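Local coordinates for uncharacterized protein VP1736 (Vibrio parahaemolyticus, PDB 3LXQ) that is of unknown function but belongs to the sulfatase family, within the alkaline phosphatase clan, at residues Q172-Q177 with I354-K359; T124-T129 with I344-T349. All blocks are in the same frame, centred on the assembly; numbering follows the deposited sequence.

Contact 1: residues Q172-Q177 with I354-K359; sequences QGYHTQ and IGVDAK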
ATOM      1  N   GLN A 172       8.755  17.937   7.974  1.00 67.03           N
ATOM      2  CA  GLN A 172       7.606  18.772   8.344  1.00 68.05           C
ATOM      3  C   GLN A 172       7.294  18.801   9.849  1.00 69.27           C
ATOM      4  O   GLN A 172       6.271  19.351  10.254  1.00 70.12           O
ATOM      5  CB  GLN A 172       6.354  18.323   7.567  1.00 65.92           C
ATOM      6  CG  GLN A 172       6.275  18.842   6.138  1.00 65.58           C
ATOM      7  CD  GLN A 172       6.343  20.354   6.082  1.00 69.54           C
ATOM      8  OE1 GLN A 172       7.353  20.925   5.666  1.00 70.64           O
ATOM      9  NE2 GLN A 172       5.275  21.014   6.522  1.00 71.50           N
ATOM     10  N   GLY A 173       8.156  18.197  10.667  1.00 69.47           N
ATOM     11  CA  GLY A 173       8.018  18.249  12.134  1.00 70.51           C
ATOM     12  C   GLY A 173       7.343  17.057  12.808  1.00 68.12           C
ATOM     13  O   GLY A 173       7.005  17.126  13.994  1.00 69.20           O
ATOM     14  N   TYR A 174       7.141  15.971  12.055  1.00 64.04           N
ATOM     15  CA  TYR A 174       6.553  14.734  12.587  1.00 61.73           C
ATOM     16  C   TYR A 174       7.593  13.798  13.213  1.00 61.73           C
ATOM     17  O   TYR A 174       8.741  13.716  12.752  1.00 61.33           O
ATOM     18  CB  TYR A 174       5.847  13.939  11.473  1.00 58.25           C
ATOM     19  CG  TYR A 174       4.425  14.350  11.121  1.00 57.01           C
ATOM     20  CD1 TYR A 174       4.148  15.599  10.556  1.00 59.05           C
ATOM     21  CD2 TYR A 174       3.362  13.455  11.295  1.00 54.91           C
ATOM     22  CE1 TYR A 174       2.833  15.955  10.201  1.00 57.55           C
ATOM     23  CE2 TYR A 174       2.054  13.801  10.951  1.00 51.80           C
ATOM     24  CZ  TYR A 174       1.801  15.046  10.405  1.00 54.55           C
ATOM     25  OH  TYR A 174       0.514  15.391  10.095  1.00 52.78           O
ATOM     26  N   HIS A 175       7.176  13.072  14.248  1.00 61.60           N
ATOM     27  CA  HIS A 175       7.918  11.909  14.680  1.00 61.29           C
ATOM     28  C   HIS A 175       7.495  10.777  13.761  1.00 57.91           C
ATOM     29  O   HIS A 175       6.312  10.630  13.464  1.00 56.54           O
ATOM     30  CB  HIS A 175       7.598  11.544  16.122  1.00 62.80           C
ATOM     31  CG  HIS A 175       8.406  10.393  16.631  1.00 63.12           C
ATOM     32  ND1 HIS A 175       9.648  10.555  17.212  1.00 65.02           N
ATOM     33  CD2 HIS A 175       8.158   9.062  16.633  1.00 60.43           C
ATOM     34  CE1 HIS A 175      10.122   9.371  17.557  1.00 65.46           C
ATOM     35  NE2 HIS A 175       9.240   8.448  17.212  1.00 61.92           N
ATOM     36  N   THR A 176       8.457   9.986  13.300  1.00 57.03           N
ATOM     37  CA  THR A 176       8.144   8.890  12.366  1.00 53.81           C
ATOM     38  C   THR A 176       8.648   7.554  12.897  1.00 53.24           C
ATOM     39  O   THR A 176       9.772   7.454  13.400  1.00 54.53           O
ATOM     40  CB  THR A 176       8.696   9.165  10.956  1.00 52.86           C
ATOM     41  OG1 THR A 176      10.098   9.460  11.035  1.00 54.89           O
ATOM     42  CG2 THR A 176       7.966  10.346  10.324  1.00 52.97           C
ATOM     43  N   GLN A 177       7.804   6.529  12.798  1.00 51.05           N
ATOM     44  CA  GLN A 177       8.127   5.227  13.372  1.00 50.50           C
ATOM     45  C   GLN A 177       7.588   4.075  12.552  1.00 47.48           C
ATOM     46  O   GLN A 177       6.688   4.244  11.736  1.00 46.37           O
ATOM     47  CB  GLN A 177       7.631   5.112  14.822  1.00 51.79           C
ATOM     48  CG  GLN A 177       6.117   5.162  14.969  1.00 51.64           C
ATOM     49  CD  GLN A 177       5.631   4.785  16.356  1.00 53.94           C
ATOM     50  OE1 GLN A 177       6.394   4.790  17.328  1.00 57.31           O
ATOM     51  NE2 GLN A 177       4.348   4.453  16.456  1.00 52.26           N
ATOM     52  N   ILE A 354      -4.603  14.374   6.074  1.00 47.81           N
ATOM     53  CA  ILE A 354      -4.005  14.780   7.357  1.00 49.27           C
ATOM     54  C   ILE A 354      -3.610  16.262   7.401  1.00 50.19           C
ATOM     55  O   ILE A 354      -3.096  16.746   8.416  1.00 51.33           O
ATOM     56  CB  ILE A 354      -2.817  13.868   7.790  1.00 48.11           C
ATOM     57  CG1 ILE A 354      -1.636  13.975   6.821  1.00 45.68           C
ATOM     58  CG2 ILE A 354      -3.292  12.420   7.975  1.00 47.96           C
ATOM     59  CD1 ILE A 354      -0.355  13.320   7.328  1.00 44.01           C
ATOM     60  N   GLY A 355      -3.837  16.956   6.293  1.00 49.14           N
ATOM     61  CA  GLY A 355      -3.551  18.386   6.202  1.00 50.18           C
ATOM     62  C   GLY A 355      -2.129  18.755   5.822  1.00 49.13           C
ATOM     63  O   GLY A 355      -1.666  19.839   6.153  1.00 49.60           O
ATOM     64  N   VAL A 356      -1.430  17.863   5.125  1.00 41.92           N
ATOM     65  CA  VAL A 356      -0.056  18.161   4.696  1.00 43.13           C
ATOM     66  C   VAL A 356       0.025  18.419   3.198  1.00 41.65           C
ATOM     67  O   VAL A 356      -0.246  17.512   2.393  1.00 39.08           O
ATOM     68  CB  VAL A 356       0.950  17.045   5.107  1.00 43.99           C
ATOM     69  CG1 VAL A 356       2.347  17.336   4.554  1.00 44.54           C
ATOM     70  CG2 VAL A 356       1.016  16.927   6.622  1.00 46.89           C
ATOM     71  N   ASP A 357       0.400  19.647   2.831  1.00 42.57           N
ATOM     72  CA  ASP A 357       0.642  20.004   1.421  1.00 41.84           C
ATOM     73  C   ASP A 357       1.838  19.201   0.905  1.00 41.39           C
ATOM     74  O   ASP A 357       2.852  19.088   1.596  1.00 43.35           O
ATOM     75  CB  ASP A 357       0.936  21.502   1.261  1.00 44.15           C
ATOM     76  CG  ASP A 357      -0.301  22.383   1.427  1.00 45.41           C
ATOM     77  OD1 ASP A 357      -0.126  23.621   1.483  1.00 49.67           O
ATOM     78  OD2 ASP A 357      -1.437  21.862   1.499  1.00 45.33           O
ATOM     79  N   ALA A 358       1.713  18.678  -0.313  1.00 38.29           N
ATOM     80  CA  ALA A 358       2.649  17.705  -0.852  1.00 37.52           C
ATOM     81  C   ALA A 358       3.293  18.125  -2.165  1.00 37.06           C
ATOM     82  O   ALA A 358       2.690  17.983  -3.234  1.00 35.30           O
ATOM     83  CB  ALA A 358       1.946  16.341  -1.018  1.00 35.17           C
ATOM     84  N   LYS A 359       4.521  18.623  -2.080  1.00 38.90           N
ATOM     85  CA  LYS A 359       5.353  18.859  -3.255  1.00 39.74           C
ATOM     86  C   LYS A 359       6.269  17.645  -3.395  1.00 39.73           C
ATOM     87  O   LYS A 359       7.309  17.572  -2.748  1.00 42.02           O
ATOM     88  CB  LYS A 359       6.181  20.152  -3.102  1.00 42.58           C
ATOM     89  CG  LYS A 359       7.098  20.438  -4.297  1.00 44.45           C
ATOM     90  CD  LYS A 359       7.710  21.828  -4.243  1.00 48.57           C
ATOM     91  CE  LYS A 359       8.311  22.232  -5.587  1.00 48.65           C
ATOM     92  NZ  LYS A 359       8.845  23.633  -5.507  1.00 54.86           N
TER
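Tyr174 meets Ile354 and Val356 through apolar contacts at the hydroxyl end of its ring. Tyr174 OH lies 3.6 Å from Ile354 CD1. The ring carbons follow, with Tyr174 CE1 4.1 Å from Val356 CG2. Both aliphatic groups approach the ring obliquely. Tyr174 CG sits anti to the carbonyl carbon (chi1 -83°), which sends the ring across toward residues 354-356. Ile354 reaches the phenol with the CD1 end of its longer branch. Val356 divides its methyls: CG2 faces the tyrosine, and CG1 lies 4.5 Å from CG of the solvent-exposed Gln172, a looser contact.

The polar bond goes elsewhere. Tyr174 OH is hydrogen-bonded to Lys86 O, which fixes the buried phenol end while methyl groups pack around it.

Both segments come off helix ends. Gly173 and Gly355 have positive phi, and each closes a Schellman motif.

Leu169 of helix 165-171 touches Tyr174, Ile354 and Val356, and the side chains of Gln172, Tyr174 and Val356 also touch Arg85. The contact joins the turn before strand 175-180, which pairs in parallel with strand 241-246 in the mixed sheet, to the exit of helix 346-353. This is consistent with the alpha/beta fold of the alkaline phosphatase clan.

Contact 2: residues T124-T129 with I344-T349; sequences TQMYAT and IDMPPT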
ATOM      1  N   THR A 124     -13.434  -0.558  -2.886  1.00 33.74           N
ATOM      2  CA  THR A 124     -13.867  -1.887  -3.336  1.00 35.30           C
ATOM      3  C   THR A 124     -13.127  -2.319  -4.581  1.00 33.92           C
ATOM      4  O   THR A 124     -13.256  -3.467  -5.017  1.00 35.85           O
ATOM      5  CB  THR A 124     -15.387  -1.967  -3.604  1.00 37.20           C
ATOM      6  OG1 THR A 124     -15.716  -1.184  -4.764  1.00 36.74           O
ATOM      7  CG2 THR A 124     -16.174  -1.472  -2.397  1.00 39.70           C
ATOM      8  N   GLN A 125     -12.347  -1.403  -5.144  1.00 32.91           N
ATOM      9  CA  GLN A 125     -11.542  -1.685  -6.329  1.00 32.51           C
ATOM     10  C   GLN A 125     -10.079  -1.259  -6.159  1.00 31.99           C
ATOM     11  O   GLN A 125      -9.507  -0.663  -7.060  1.00 30.57           O
ATOM     12  CB  GLN A 125     -12.140  -1.007  -7.574  1.00 33.31           C
ATOM     13  CG  GLN A 125     -13.415  -1.665  -8.073  1.00 35.44           C
ATOM     14  CD  GLN A 125     -13.206  -3.106  -8.508  1.00 37.59           C
ATOM     15  OE1 GLN A 125     -14.050  -3.969  -8.262  1.00 40.09           O
ATOM     16  NE2 GLN A 125     -12.089  -3.370  -9.173  1.00 36.88           N
HETATM   17  N   MSE A 126      -9.509  -1.601  -5.006  1.00 33.08           N
HETATM   18  CA  MSE A 126      -8.122  -1.346  -4.655  1.00 35.25           C
HETATM   19  C   MSE A 126      -7.206  -2.492  -5.081  1.00 36.67           C
HETATM   20  O   MSE A 126      -7.495  -3.659  -4.821  1.00 36.52           O
HETATM   21  CB  MSE A 126      -7.999  -1.154  -3.140  1.00 36.09           C
HETATM   22  CG  MSE A 126      -6.592  -0.820  -2.665  1.00 38.31           C
HETATM   23 SE   MSE A 126      -5.882   0.859  -3.360  1.00 40.84          SE
HETATM   24  CE  MSE A 126      -7.349   2.033  -2.838  1.00 39.43           C
ATOM     25  N   TYR A 127      -6.097  -2.143  -5.729  1.00 26.35           N
ATOM     26  CA  TYR A 127      -5.120  -3.144  -6.172  1.00 25.66           C
ATOM     27  C   TYR A 127      -3.711  -2.858  -5.706  1.00 24.21           C
ATOM     28  O   TYR A 127      -3.240  -1.715  -5.754  1.00 24.76           O
ATOM     29  CB  TYR A 127      -5.165  -3.312  -7.691  1.00 26.33           C
ATOM     30  CG  TYR A 127      -6.494  -3.845  -8.148  1.00 28.65           C
ATOM     31  CD1 TYR A 127      -7.576  -2.986  -8.347  1.00 29.87           C
ATOM     32  CD2 TYR A 127      -6.688  -5.209  -8.344  1.00 29.21           C
ATOM     33  CE1 TYR A 127      -8.813  -3.461  -8.734  1.00 33.34           C
ATOM     34  CE2 TYR A 127      -7.926  -5.697  -8.747  1.00 33.98           C
ATOM     35  CZ  TYR A 127      -8.984  -4.815  -8.944  1.00 35.84           C
ATOM     36  OH  TYR A 127     -10.223  -5.293  -9.317  1.00 39.36           O
ATOM     37  N   ALA A 128      -3.044  -3.903  -5.232  1.00 24.37           N
ATOM     38  CA  ALA A 128      -1.624  -3.826  -4.935  1.00 22.85           C
ATOM     39  C   ALA A 128      -0.883  -3.720  -6.264  1.00 22.94           C
ATOM     40  O   ALA A 128      -1.368  -4.213  -7.280  1.00 22.31           O
ATOM     41  CB  ALA A 128      -1.160  -5.056  -4.142  1.00 23.02           C
ATOM     42  N   THR A 129       0.247  -3.013  -6.259  1.00 22.09           N
ATOM     43  CA  THR A 129       1.131  -2.950  -7.425  1.00 22.79           C
ATOM     44  C   THR A 129       2.018  -4.193  -7.534  1.00 24.08           C
ATOM     45  O   THR A 129       2.591  -4.470  -8.600  1.00 25.53           O
ATOM     46  CB  THR A 129       2.047  -1.727  -7.356  1.00 22.59           C
ATOM     47  OG1 THR A 129       2.812  -1.809  -6.158  1.00 21.00           O
ATOM     48  CG2 THR A 129       1.246  -0.413  -7.366  1.00 21.08           C
ATOM     49  N   ILE A 344      -0.313   2.675  -4.280  1.00 26.54           N
ATOM     50  CA  ILE A 344       0.514   3.879  -4.487  1.00 26.39           C
ATOM     51  C   ILE A 344      -0.301   5.199  -4.523  1.00 27.10           C
ATOM     52  O   ILE A 344       0.280   6.290  -4.427  1.00 27.67           O
ATOM     53  CB  ILE A 344       1.418   3.790  -5.744  1.00 26.02           C
ATOM     54  CG1 ILE A 344       0.581   3.713  -7.021  1.00 25.35           C
ATOM     55  CG2 ILE A 344       2.395   2.606  -5.661  1.00 25.69           C
ATOM     56  CD1 ILE A 344       1.333   4.111  -8.254  1.00 25.03           C
ATOM     57  N   ASP A 345      -1.626   5.106  -4.633  1.00 27.67           N
ATOM     58  CA  ASP A 345      -2.502   6.285  -4.514  1.00 28.60           C
ATOM     59  C   ASP A 345      -2.776   6.631  -3.054  1.00 29.64           C
ATOM     60  O   ASP A 345      -3.273   7.719  -2.739  1.00 30.59           O
ATOM     61  CB  ASP A 345      -3.841   6.073  -5.241  1.00 28.99           C
ATOM     62  CG  ASP A 345      -3.667   5.718  -6.713  1.00 28.18           C
ATOM     63  OD1 ASP A 345      -2.755   6.265  -7.345  1.00 27.57           O
ATOM     64  OD2 ASP A 345      -4.448   4.894  -7.240  1.00 28.26           O
HETATM   65  N   MSE A 346      -2.449   5.710  -2.160  1.00 29.83           N
HETATM   66  CA  MSE A 346      -2.746   5.938  -0.765  1.00 31.58           C
HETATM   67  C   MSE A 346      -1.885   7.045  -0.132  1.00 32.02           C
HETATM   68  O   MSE A 346      -2.434   7.924   0.523  1.00 33.39           O
HETATM   69  CB  MSE A 346      -2.748   4.638   0.031  1.00 32.10           C
HETATM   70  CG  MSE A 346      -3.863   3.689  -0.383  1.00 33.37           C
HETATM   71 SE   MSE A 346      -5.665   4.392  -0.002  1.00 43.96          SE
HETATM   72  CE  MSE A 346      -6.061   5.287  -1.717  1.00 37.75           C
ATOM     73  N   PRO A 347      -0.557   7.045  -0.377  1.00 31.08           N
ATOM     74  CA  PRO A 347       0.177   8.124   0.298  1.00 31.98           C
ATOM     75  C   PRO A 347      -0.255   9.541  -0.095  1.00 32.14           C
ATOM     76  O   PRO A 347      -0.393  10.352   0.803  1.00 33.34           O
ATOM     77  CB  PRO A 347       1.647   7.880  -0.059  1.00 30.76           C
ATOM     78  CG  PRO A 347       1.708   6.556  -0.718  1.00 29.63           C
ATOM     79  CD  PRO A 347       0.337   6.018  -0.947  1.00 29.86           C
ATOM     80  N   PRO A 348      -0.441   9.845  -1.412  1.00 31.32           N
ATOM     81  CA  PRO A 348      -0.989  11.180  -1.762  1.00 32.11           C
ATOM     82  C   PRO A 348      -2.372  11.458  -1.159  1.00 33.53           C
ATOM     83  O   PRO A 348      -2.645  12.580  -0.712  1.00 34.33           O
ATOM     84  CB  PRO A 348      -1.066  11.166  -3.307  1.00 30.77           C
ATOM     85  CG  PRO A 348      -0.514   9.829  -3.753  1.00 30.33           C
ATOM     86  CD  PRO A 348       0.087   9.133  -2.593  1.00 29.67           C
ATOM     87  N   THR A 349      -3.234  10.442  -1.142  1.00 33.42           N
ATOM     88  CA  THR A 349      -4.543  10.563  -0.493  1.00 34.42           C
ATOM     89  C   THR A 349      -4.437  10.863   1.011  1.00 36.15           C
ATOM     90  O   THR A 349      -5.128  11.760   1.528  1.00 38.12           O
ATOM     91  CB  THR A 349      -5.406   9.307  -0.727  1.00 34.09           C
ATOM     92  OG1 THR A 349      -5.534   9.065  -2.137  1.00 33.11           O
ATOM     93  CG2 THR A 349      -6.792   9.454  -0.099  1.00 35.64           C
TER
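Neither touching pair, Met126 with Met346 or Thr129 with Ile344, contains a flat group; the Tyr127 ring and the Asp345 carboxylate lie apart from them. The Tyr127 ring has Gln125 NE2 at its edge, in the ring plane. The bond from Gln125 NE2 to Tyr127 OH is weak, 2.7 Å long but bent to 126°. The His322 ring meets the Tyr127 ring with the planes about 25° apart. The buried Asp345 carboxylate is held at both oxygens: OD1 forms a salt bridge with Arg377 and a hydrogen bond with Arg365 N, and OD2 is hydrogen-bonded to Asn342 N.

Apolar contacts make the join itself. Met126 and Met346, both selenomethionine, reach toward each other tip to tip, their CE methyls 3.7 Å apart. Met126 CE is also 4.1 Å from Met346 SE. Met126 leaves the strand with CG anti to the backbone N (chi1 -177°), then bends at chi2 and chi3 to bring its methyl to the helix side. The second pair crosses at about a right angle. Thr129 CG2 lies 3.7 Å from Ile344 CG2 and 4.2 Å from Ile344 CG1.

The contact sets the 3-10 turn at 344-345 and the first part of helix 346-353 against strand 121-127 and the loop that follows it. The strand belongs to the mixed sheet, consistent with an alkaline phosphatase-clan fold. Ile323 and Ala325 of strand 322-328 pack on Met126, Ala139 of helix 133-141 touches both Thr129 and Ile344, and strand 377-382 lies against Tyr127 and Ile344.

How the contacts relate
From the N terminus, the chain first passes residues 124-129, at the end of strand 121-127. It then reaches residues 172-177, which lead into strand 175-180. Residues 344-349 close contact 2 after 214 intervening residues. Residues 354-359 follow soon after and close contact 1 after 176. The segments alternate, so the two loops cross and neither nests in the other. Their centres are 19 Å apart, and their nearest atoms come within about 5 Å without touching. Helix 346-353 connects the two sites: contact 2 lies at its start and contact 1 just beyond its end. Both contacts reach the same mixed sheet, through strands 121-127 and 175-180.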